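PDB 3EGO: 2-dehydropantoate 2-reductase from Bacillus subtilis, which probably catalyses the NADPH-dependent reduction of ketopantoate to pantoate, the second step in making pantoate for pantothenate biosynthesis. Local coordinates for residues K181-A186 / E233-V238; Q196-E201 / E244-M249. One frame throughout, in Å; residues are numbered along the deposited sequence.

Contact 1: K181-A186 / E233-V238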
ATOM      1  N   LYS A 181       8.340  -6.905 -22.220  1.00 28.11           N
ATOM      2  CA  LYS A 181       8.586  -7.426 -20.872  1.00 29.96           C
ATOM      3  C   LYS A 181       8.086  -6.399 -19.833  1.00 28.85           C
ATOM      4  O   LYS A 181       7.561  -6.765 -18.789  1.00 28.81           O
ATOM      5  CB  LYS A 181      10.082  -7.706 -20.703  1.00 29.94           C
ATOM      6  CG  LYS A 181      10.510  -8.172 -19.283  1.00 38.44           C
ATOM      7  CD  LYS A 181      11.986  -8.639 -19.257  1.00 33.59           C
ATOM      8  CE  LYS A 181      12.593  -8.463 -17.860  1.00 49.77           C
ATOM      9  NZ  LYS A 181      11.680  -9.010 -16.809  1.00 52.36           N
ATOM     10  N   LEU A 182       8.258  -5.115 -20.130  1.00 27.26           N
ATOM     11  CA  LEU A 182       7.830  -4.067 -19.189  1.00 27.59           C
ATOM     12  C   LEU A 182       6.324  -4.106 -18.919  1.00 31.36           C
ATOM     13  O   LEU A 182       5.911  -4.009 -17.759  1.00 30.51           O
ATOM     14  CB  LEU A 182       8.276  -2.668 -19.670  1.00 26.81           C
ATOM     15  CG  LEU A 182       8.072  -1.601 -18.576  1.00 30.68           C
ATOM     16  CD1 LEU A 182       9.361  -0.927 -18.187  1.00 39.44           C
ATOM     17  CD2 LEU A 182       7.067  -0.601 -19.025  1.00 36.02           C
ATOM     18  N   ILE A 183       5.494  -4.287 -19.957  1.00 31.54           N
ATOM     19  CA  ILE A 183       4.041  -4.281 -19.734  1.00 33.35           C
ATOM     20  C   ILE A 183       3.679  -5.307 -18.703  1.00 34.26           C
ATOM     21  O   ILE A 183       2.907  -5.047 -17.790  1.00 32.03           O
ATOM     22  CB  ILE A 183       3.168  -4.488 -21.007  1.00 33.47           C
ATOM     23  CG1 ILE A 183       1.683  -4.284 -20.664  1.00 33.55           C
ATOM     24  CG2 ILE A 183       3.329  -5.893 -21.593  1.00 33.91           C
ATOM     25  CD1 ILE A 183       1.321  -2.881 -20.078  1.00 28.90           C
ATOM     26  N   VAL A 184       4.281  -6.482 -18.812  1.00 35.43           N
ATOM     27  CA  VAL A 184       4.074  -7.513 -17.820  1.00 31.19           C
ATOM     28  C   VAL A 184       4.517  -7.103 -16.385  1.00 30.39           C
ATOM     29  O   VAL A 184       3.733  -7.198 -15.454  1.00 28.76           O
ATOM     30  CB  VAL A 184       4.813  -8.807 -18.241  1.00 34.11           C
ATOM     31  CG1 VAL A 184       4.841  -9.777 -17.111  1.00 32.75           C
ATOM     32  CG2 VAL A 184       4.139  -9.421 -19.491  1.00 31.81           C
ATOM     33  N   ASN A 185       5.754  -6.654 -16.220  1.00 29.01           N
ATOM     34  CA  ASN A 185       6.254  -6.317 -14.883  1.00 31.88           C
ATOM     35  C   ASN A 185       5.422  -5.190 -14.255  1.00 32.94           C
ATOM     36  O   ASN A 185       5.089  -5.231 -13.069  1.00 33.41           O
ATOM     37  CB  ASN A 185       7.737  -5.925 -14.934  1.00 30.89           C
ATOM     38  CG  ASN A 185       8.654  -7.089 -15.354  1.00 34.55           C
ATOM     39  OD1 ASN A 185       9.788  -6.866 -15.768  1.00 40.22           O
ATOM     40  ND2 ASN A 185       8.162  -8.314 -15.256  1.00 33.12           N
ATOM     41  N   ALA A 186       5.067  -4.196 -15.068  1.00 29.67           N
ATOM     42  CA  ALA A 186       4.359  -3.016 -14.566  1.00 29.50           C
ATOM     43  C   ALA A 186       2.964  -3.375 -14.041  1.00 28.93           C
ATOM     44  O   ALA A 186       2.481  -2.760 -13.112  1.00 27.60           O
ATOM     45  CB  ALA A 186       4.275  -1.968 -15.682  1.00 28.72           C
ATOM     46  N   GLU A 233      -3.673 -10.561 -22.804  1.00 44.49           N
ATOM     47  CA  GLU A 233      -3.793 -12.005 -22.589  1.00 45.87           C
ATOM     48  C   GLU A 233      -2.533 -12.545 -21.942  1.00 42.26           C
ATOM     49  O   GLU A 233      -2.594 -13.327 -20.994  1.00 42.96           O
ATOM     50  CB  GLU A 233      -4.088 -12.744 -23.905  1.00 47.62           C
ATOM     51  CG  GLU A 233      -5.542 -12.628 -24.338  1.00 55.68           C
ATOM     52  CD  GLU A 233      -5.711 -12.455 -25.845  1.00 67.84           C
ATOM     53  OE1 GLU A 233      -4.871 -12.986 -26.623  1.00 68.21           O
ATOM     54  OE2 GLU A 233      -6.695 -11.783 -26.246  1.00 72.53           O
ATOM     55  N   ARG A 234      -1.412 -12.066 -22.453  1.00 42.38           N
ATOM     56  CA  ARG A 234      -0.054 -12.400 -22.018  1.00 43.34           C
ATOM     57  C   ARG A 234       0.171 -12.084 -20.548  1.00 41.08           C
ATOM     58  O   ARG A 234       0.587 -12.947 -19.765  1.00 40.91           O
ATOM     59  CB  ARG A 234       0.931 -11.613 -22.884  1.00 43.22           C
ATOM     60  CG  ARG A 234       2.399 -11.867 -22.632  1.00 47.87           C
ATOM     61  CD  ARG A 234       3.255 -11.106 -23.659  1.00 47.81           C
ATOM     62  NE  ARG A 234       4.505 -10.574 -23.102  1.00 58.81           N
ATOM     63  CZ  ARG A 234       5.292 -11.215 -22.230  1.00 64.61           C
ATOM     64  NH1 ARG A 234       4.980 -12.436 -21.802  1.00 61.06           N
ATOM     65  NH2 ARG A 234       6.411 -10.639 -21.787  1.00 61.87           N
ATOM     66  N   VAL A 235      -0.128 -10.845 -20.168  1.00 41.23           N
ATOM     67  CA  VAL A 235      -0.083 -10.427 -18.756  1.00 35.89           C
ATOM     68  C   VAL A 235      -0.805 -11.449 -17.880  1.00 36.34           C
ATOM     69  O   VAL A 235      -0.267 -11.945 -16.888  1.00 33.07           O
ATOM     70  CB  VAL A 235      -0.703  -8.995 -18.577  1.00 35.97           C
ATOM     71  CG1 VAL A 235      -0.866  -8.626 -17.092  1.00 35.41           C
ATOM     72  CG2 VAL A 235       0.122  -7.917 -19.317  1.00 35.19           C
ATOM     73  N   GLN A 236      -2.038 -11.779 -18.245  1.00 36.90           N
ATOM     74  CA  GLN A 236      -2.805 -12.754 -17.469  1.00 39.06           C
ATOM     75  C   GLN A 236      -2.193 -14.138 -17.568  1.00 39.80           C
ATOM     76  O   GLN A 236      -2.150 -14.896 -16.577  1.00 40.13           O
ATOM     77  CB  GLN A 236      -4.243 -12.801 -17.953  1.00 38.00           C
ATOM     78  CG  GLN A 236      -4.962 -11.493 -17.834  1.00 38.04           C
ATOM     79  CD  GLN A 236      -6.272 -11.520 -18.585  1.00 45.40           C
ATOM     80  OE1 GLN A 236      -6.376 -10.979 -19.695  1.00 49.49           O
ATOM     81  NE2 GLN A 236      -7.273 -12.183 -18.007  1.00 41.51           N
ATOM     82  N   ALA A 237      -1.730 -14.461 -18.770  1.00 42.61           N
ATOM     83  CA  ALA A 237      -0.990 -15.699 -19.011  1.00 42.55           C
ATOM     84  C   ALA A 237       0.201 -15.856 -18.060  1.00 42.85           C
ATOM     85  O   ALA A 237       0.327 -16.906 -17.418  1.00 41.89           O
ATOM     86  CB  ALA A 237      -0.539 -15.766 -20.457  1.00 43.25           C
ATOM     87  N   VAL A 238       1.064 -14.827 -17.969  1.00 42.13           N
ATOM     88  CA  VAL A 238       2.286 -14.916 -17.147  1.00 42.28           C
ATOM     89  C   VAL A 238       1.963 -14.952 -15.665  1.00 44.33           C
ATOM     90  O   VAL A 238       2.639 -15.632 -14.874  1.00 42.97           O
ATOM     91  CB  VAL A 238       3.244 -13.757 -17.385  1.00 42.27           C
ATOM     92  CG1 VAL A 238       4.350 -13.769 -16.342  1.00 39.66           C
ATOM     93  CG2 VAL A 238       3.815 -13.800 -18.795  1.00 43.77           C
TER

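Contact 2: Q196-E201 / E244-M249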
ATOM      1  N   GLN A 196       0.220  -7.488  -1.128  1.00 29.62           N
ATOM      2  CA  GLN A 196       1.008  -8.586  -0.570  1.00 33.82           C
ATOM      3  C   GLN A 196       0.356  -9.956  -0.783  1.00 35.77           C
ATOM      4  O   GLN A 196       0.129 -10.709   0.170  1.00 37.99           O
ATOM      5  CB  GLN A 196       1.295  -8.357   0.916  1.00 35.27           C
ATOM      6  CG  GLN A 196       2.011  -7.072   1.206  1.00 33.98           C
ATOM      7  CD  GLN A 196       2.420  -7.008   2.649  1.00 49.02           C
ATOM      8  OE1 GLN A 196       2.260  -7.988   3.398  1.00 44.57           O
ATOM      9  NE2 GLN A 196       2.941  -5.856   3.065  1.00 48.62           N
ATOM     10  N   VAL A 197       0.063 -10.262  -2.037  1.00 34.93           N
ATOM     11  CA  VAL A 197      -0.524 -11.536  -2.384  1.00 37.59           C
ATOM     12  C   VAL A 197       0.357 -12.162  -3.449  1.00 38.80           C
ATOM     13  O   VAL A 197       1.100 -11.460  -4.123  1.00 37.62           O
ATOM     14  CB  VAL A 197      -1.946 -11.351  -2.943  1.00 35.60           C
ATOM     15  CG1 VAL A 197      -2.883 -10.816  -1.850  1.00 35.79           C
ATOM     16  CG2 VAL A 197      -1.925 -10.467  -4.177  1.00 34.73           C
ATOM     17  N   LYS A 198       0.307 -13.485  -3.585  1.00 39.02           N
ATOM     18  CA  LYS A 198       1.018 -14.134  -4.681  1.00 38.50           C
ATOM     19  C   LYS A 198       0.387 -13.706  -5.996  1.00 36.53           C
ATOM     20  O   LYS A 198      -0.743 -13.251  -6.014  1.00 36.87           O
ATOM     21  CB  LYS A 198       0.988 -15.658  -4.503  1.00 38.58           C
ATOM     22  CG  LYS A 198       1.969 -16.146  -3.427  1.00 42.77           C
ATOM     23  CD  LYS A 198       1.409 -17.291  -2.587  1.00 45.83           C
ATOM     24  CE  LYS A 198       2.481 -17.818  -1.625  1.00 47.23           C
ATOM     25  NZ  LYS A 198       2.063 -19.054  -0.877  1.00 54.57           N
ATOM     26  N   ASN A 199       1.126 -13.859  -7.087  1.00 38.73           N
ATOM     27  CA  ASN A 199       0.695 -13.440  -8.410  1.00 38.57           C
ATOM     28  C   ASN A 199      -0.665 -13.988  -8.810  1.00 41.90           C
ATOM     29  O   ASN A 199      -1.430 -13.306  -9.483  1.00 39.89           O
ATOM     30  CB  ASN A 199       1.706 -13.876  -9.475  1.00 38.05           C
ATOM     31  CG  ASN A 199       3.018 -13.115  -9.403  1.00 38.10           C
ATOM     32  OD1 ASN A 199       3.273 -12.357  -8.470  1.00 38.76           O
ATOM     33  ND2 ASN A 199       3.865 -13.324 -10.403  1.00 36.62           N
ATOM     34  N   GLY A 200      -0.946 -15.240  -8.444  1.00 40.37           N
ATOM     35  CA  GLY A 200      -2.184 -15.864  -8.876  1.00 41.68           C
ATOM     36  C   GLY A 200      -3.394 -15.171  -8.280  1.00 41.81           C
ATOM     37  O   GLY A 200      -4.475 -15.189  -8.861  1.00 42.19           O
ATOM     38  N   GLU A 201      -3.211 -14.557  -7.116  1.00 40.13           N
ATOM     39  CA  GLU A 201      -4.311 -13.859  -6.468  1.00 41.12           C
ATOM     40  C   GLU A 201      -4.836 -12.683  -7.297  1.00 38.99           C
ATOM     41  O   GLU A 201      -5.977 -12.282  -7.141  1.00 39.35           O
ATOM     42  CB  GLU A 201      -3.950 -13.419  -5.043  1.00 42.14           C
ATOM     43  CG  GLU A 201      -4.300 -14.411  -3.949  1.00 49.74           C
ATOM     44  CD  GLU A 201      -4.777 -13.709  -2.670  1.00 60.32           C
ATOM     45  OE1 GLU A 201      -4.199 -13.966  -1.589  1.00 65.15           O
ATOM     46  OE2 GLU A 201      -5.718 -12.879  -2.750  1.00 66.40           O
ATOM     47  N   GLU A 244       2.012 -19.153  -7.890  1.00 48.27           N
ATOM     48  CA  GLU A 244       2.425 -19.368  -6.495  1.00 47.23           C
ATOM     49  C   GLU A 244       3.625 -18.503  -6.104  1.00 45.80           C
ATOM     50  O   GLU A 244       4.088 -18.563  -4.966  1.00 44.31           O
ATOM     51  CB  GLU A 244       2.771 -20.853  -6.254  1.00 49.17           C
ATOM     52  CG  GLU A 244       1.644 -21.842  -6.559  1.00 50.41           C
ATOM     53  CD  GLU A 244       0.439 -21.695  -5.632  1.00 56.58           C
ATOM     54  OE1 GLU A 244       0.558 -21.048  -4.561  1.00 56.42           O
ATOM     55  OE2 GLU A 244      -0.636 -22.240  -5.973  1.00 59.39           O
ATOM     56  N   ASN A 245       4.123 -17.697  -7.046  1.00 41.83           N
ATOM     57  CA  ASN A 245       5.303 -16.899  -6.804  1.00 40.73           C
ATOM     58  C   ASN A 245       4.937 -15.575  -6.135  1.00 41.34           C
ATOM     59  O   ASN A 245       3.882 -15.017  -6.422  1.00 38.62           O
ATOM     60  CB  ASN A 245       5.982 -16.545  -8.119  1.00 41.87           C
ATOM     61  CG  ASN A 245       6.607 -17.745  -8.832  1.00 46.57           C
ATOM     62  OD1 ASN A 245       6.754 -18.837  -8.278  1.00 45.49           O
ATOM     63  ND2 ASN A 245       6.993 -17.521 -10.072  1.00 45.72           N
ATOM     64  N   ARG A 246       5.831 -15.080  -5.272  1.00 39.50           N
ATOM     65  CA  ARG A 246       5.822 -13.700  -4.818  1.00 38.34           C
ATOM     66  C   ARG A 246       6.711 -12.857  -5.755  1.00 36.59           C
ATOM     67  O   ARG A 246       7.877 -13.198  -6.007  1.00 34.78           O
ATOM     68  CB  ARG A 246       6.332 -13.588  -3.387  1.00 39.42           C
ATOM     69  CG  ARG A 246       5.461 -14.266  -2.345  1.00 41.24           C
ATOM     70  CD  ARG A 246       5.890 -13.807  -0.957  1.00 44.65           C
ATOM     71  NE  ARG A 246       7.276 -14.203  -0.706  1.00 51.33           N
ATOM     72  CZ  ARG A 246       8.108 -13.602   0.142  1.00 54.58           C
ATOM     73  NH1 ARG A 246       7.719 -12.545   0.844  1.00 50.45           N
ATOM     74  NH2 ARG A 246       9.348 -14.059   0.281  1.00 55.53           N
ATOM     75  N   SER A 247       6.166 -11.760  -6.266  1.00 32.91           N
ATOM     76  CA  SER A 247       6.864 -11.011  -7.302  1.00 31.02           C
ATOM     77  C   SER A 247       8.117 -10.445  -6.662  1.00 27.94           C
ATOM     78  O   SER A 247       8.170 -10.292  -5.455  1.00 30.65           O
ATOM     79  CB  SER A 247       5.989  -9.872  -7.817  1.00 29.65           C
ATOM     80  OG  SER A 247       5.905  -8.887  -6.804  1.00 28.35           O
ATOM     81  N   SER A 248       9.108 -10.085  -7.467  1.00 30.08           N
ATOM     82  CA  SER A 248      10.332  -9.477  -6.947  1.00 28.73           C
ATOM     83  C   SER A 248      10.106  -8.165  -6.184  1.00 29.99           C
ATOM     84  O   SER A 248      10.886  -7.818  -5.291  1.00 28.04           O
ATOM     85  CB  SER A 248      11.290  -9.196  -8.090  1.00 32.40           C
ATOM     86  OG  SER A 248      10.721  -8.264  -8.995  1.00 34.74           O
ATOM     87  N   MET A 249       9.062  -7.416  -6.562  1.00 27.06           N
ATOM     88  CA  MET A 249       8.787  -6.136  -5.905  1.00 26.18           C
ATOM     89  C   MET A 249       8.133  -6.371  -4.549  1.00 25.35           C
ATOM     90  O   MET A 249       8.393  -5.638  -3.602  1.00 27.75           O
ATOM     91  CB  MET A 249       7.934  -5.205  -6.807  1.00 24.37           C
ATOM     92  CG  MET A 249       7.719  -3.772  -6.269  1.00 29.25           C
ATOM     93  SD  MET A 249       7.157  -2.508  -7.531  1.00 21.28           S
ATOM     94  CE  MET A 249       8.497  -2.603  -8.677  1.00 29.86           C
TER
HETATM   95  O   HOH W   1       3.468 -11.566  -5.668  1.00 31.73           O

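Contact 1: K181-A186 / E233-V238
Val184 lays its CG2 methyl over the guanidinium of Arg234, 3.4 Å above the plane and over its centre; the nearest pair, Val184 CG2 and Arg234 NH2, is 3.5 Å apart. Arg234 reaches there because its CG stands anti to the backbone N (chi1 -177°), which sends the chain across to helix 174-195, and a bend at chi3 turns the flat end. NH2 then donates to Gly180 O, while Lys181 CA borders the same group at its edge. With an alanine here in place of Arg234, Gly180 O would probably lose this donor and the CG2 methyl of Val184 its flat cover. The other branch of Val184 points at the next turn, CG1 meeting Val238 CG1 at 4.1 Å, and Ile183 CG1 lies 4.2 Å from Val235 CG2. Within helix 174-195, Lys181, the probable proton donor, bonds through NZ to a lone pair of Asn185 OD1 (3.0 Å), in the carbonyl plane; Asn185 is a probable substrate ligand. The axes of segments 181-186 and 233-238 approach to 9.4 Å and cross at -58°. Phe216 of helix 206-223 touches both Ile183 and Val235, and helix 261-274 packs against Leu182, Asn185 and Ala186, placing this crossing within the all-helical C-terminal domain.

Contact 2: Q196-E201 / E244-M249
A type I beta turn, Lys198 to Glu201, is closed by Glu201 N on Lys198 O; its second residue, Asn199, gives its backbone N to Asn245 O across the contact, in a bond 3.1 Å long and nearly straight at N-H...O 169°. On the other segment Ser247 is the N-cap of helix 248-255, its OG accepting from Leu250 N and also pairing with Thr192 OG1. Asn199 and Ser247 are the buried pair and, with that direct bond, make the tight side, Asn199 OD1 lying 3.7 Å from Ser247 CB. The Asn199 amide is held at both ends, ND2 by Thr242 OG1 and OD1 by a water. Asn199 and Ser248 are probable substrate ligands, so this joint sets a loop and a helix start beside the probable substrate pocket. The solvent side is looser. There the Lys198 chain, bent at chi2 (142°), runs past the backbone of Glu244, with CG 3.6 Å from Glu244 O, and its NZ stays 4.5 Å from Glu244 OE1, too far for a salt bridge. Arg246 adds a single aliphatic touch, its CG 4.1 Å from Lys198 CG. Between the two segments the bound water donates to Val197 O and Asn199 OD1, and accepts from Ser247 N at 2.8 Å.

From the N terminus, the chain passes through the Rossmann-type nucleotide-binding part and enters helix 174-195, which carries the first half of contact 1. The loop after that helix supplies the first half of contact 2. Helices 201-204 and 206-223 follow, and helix 228-241 then closes contact 1 after 46 intervening residues. Residues 244-249 close contact 2 after 42. The segments alternate, so the two closures cross rather than nest. Their centres lie 13 Å apart and their nearest atoms about 5 Å, without touching. Contact 1 joins helix to helix, whereas contact 2 joins the loop beyond helix 174-195 to the loop leading into helix 248-255, up to its N-cap. Thr242, which holds Asn199 in contact 2, also bonds through OG1 to Val238 O of contact 1.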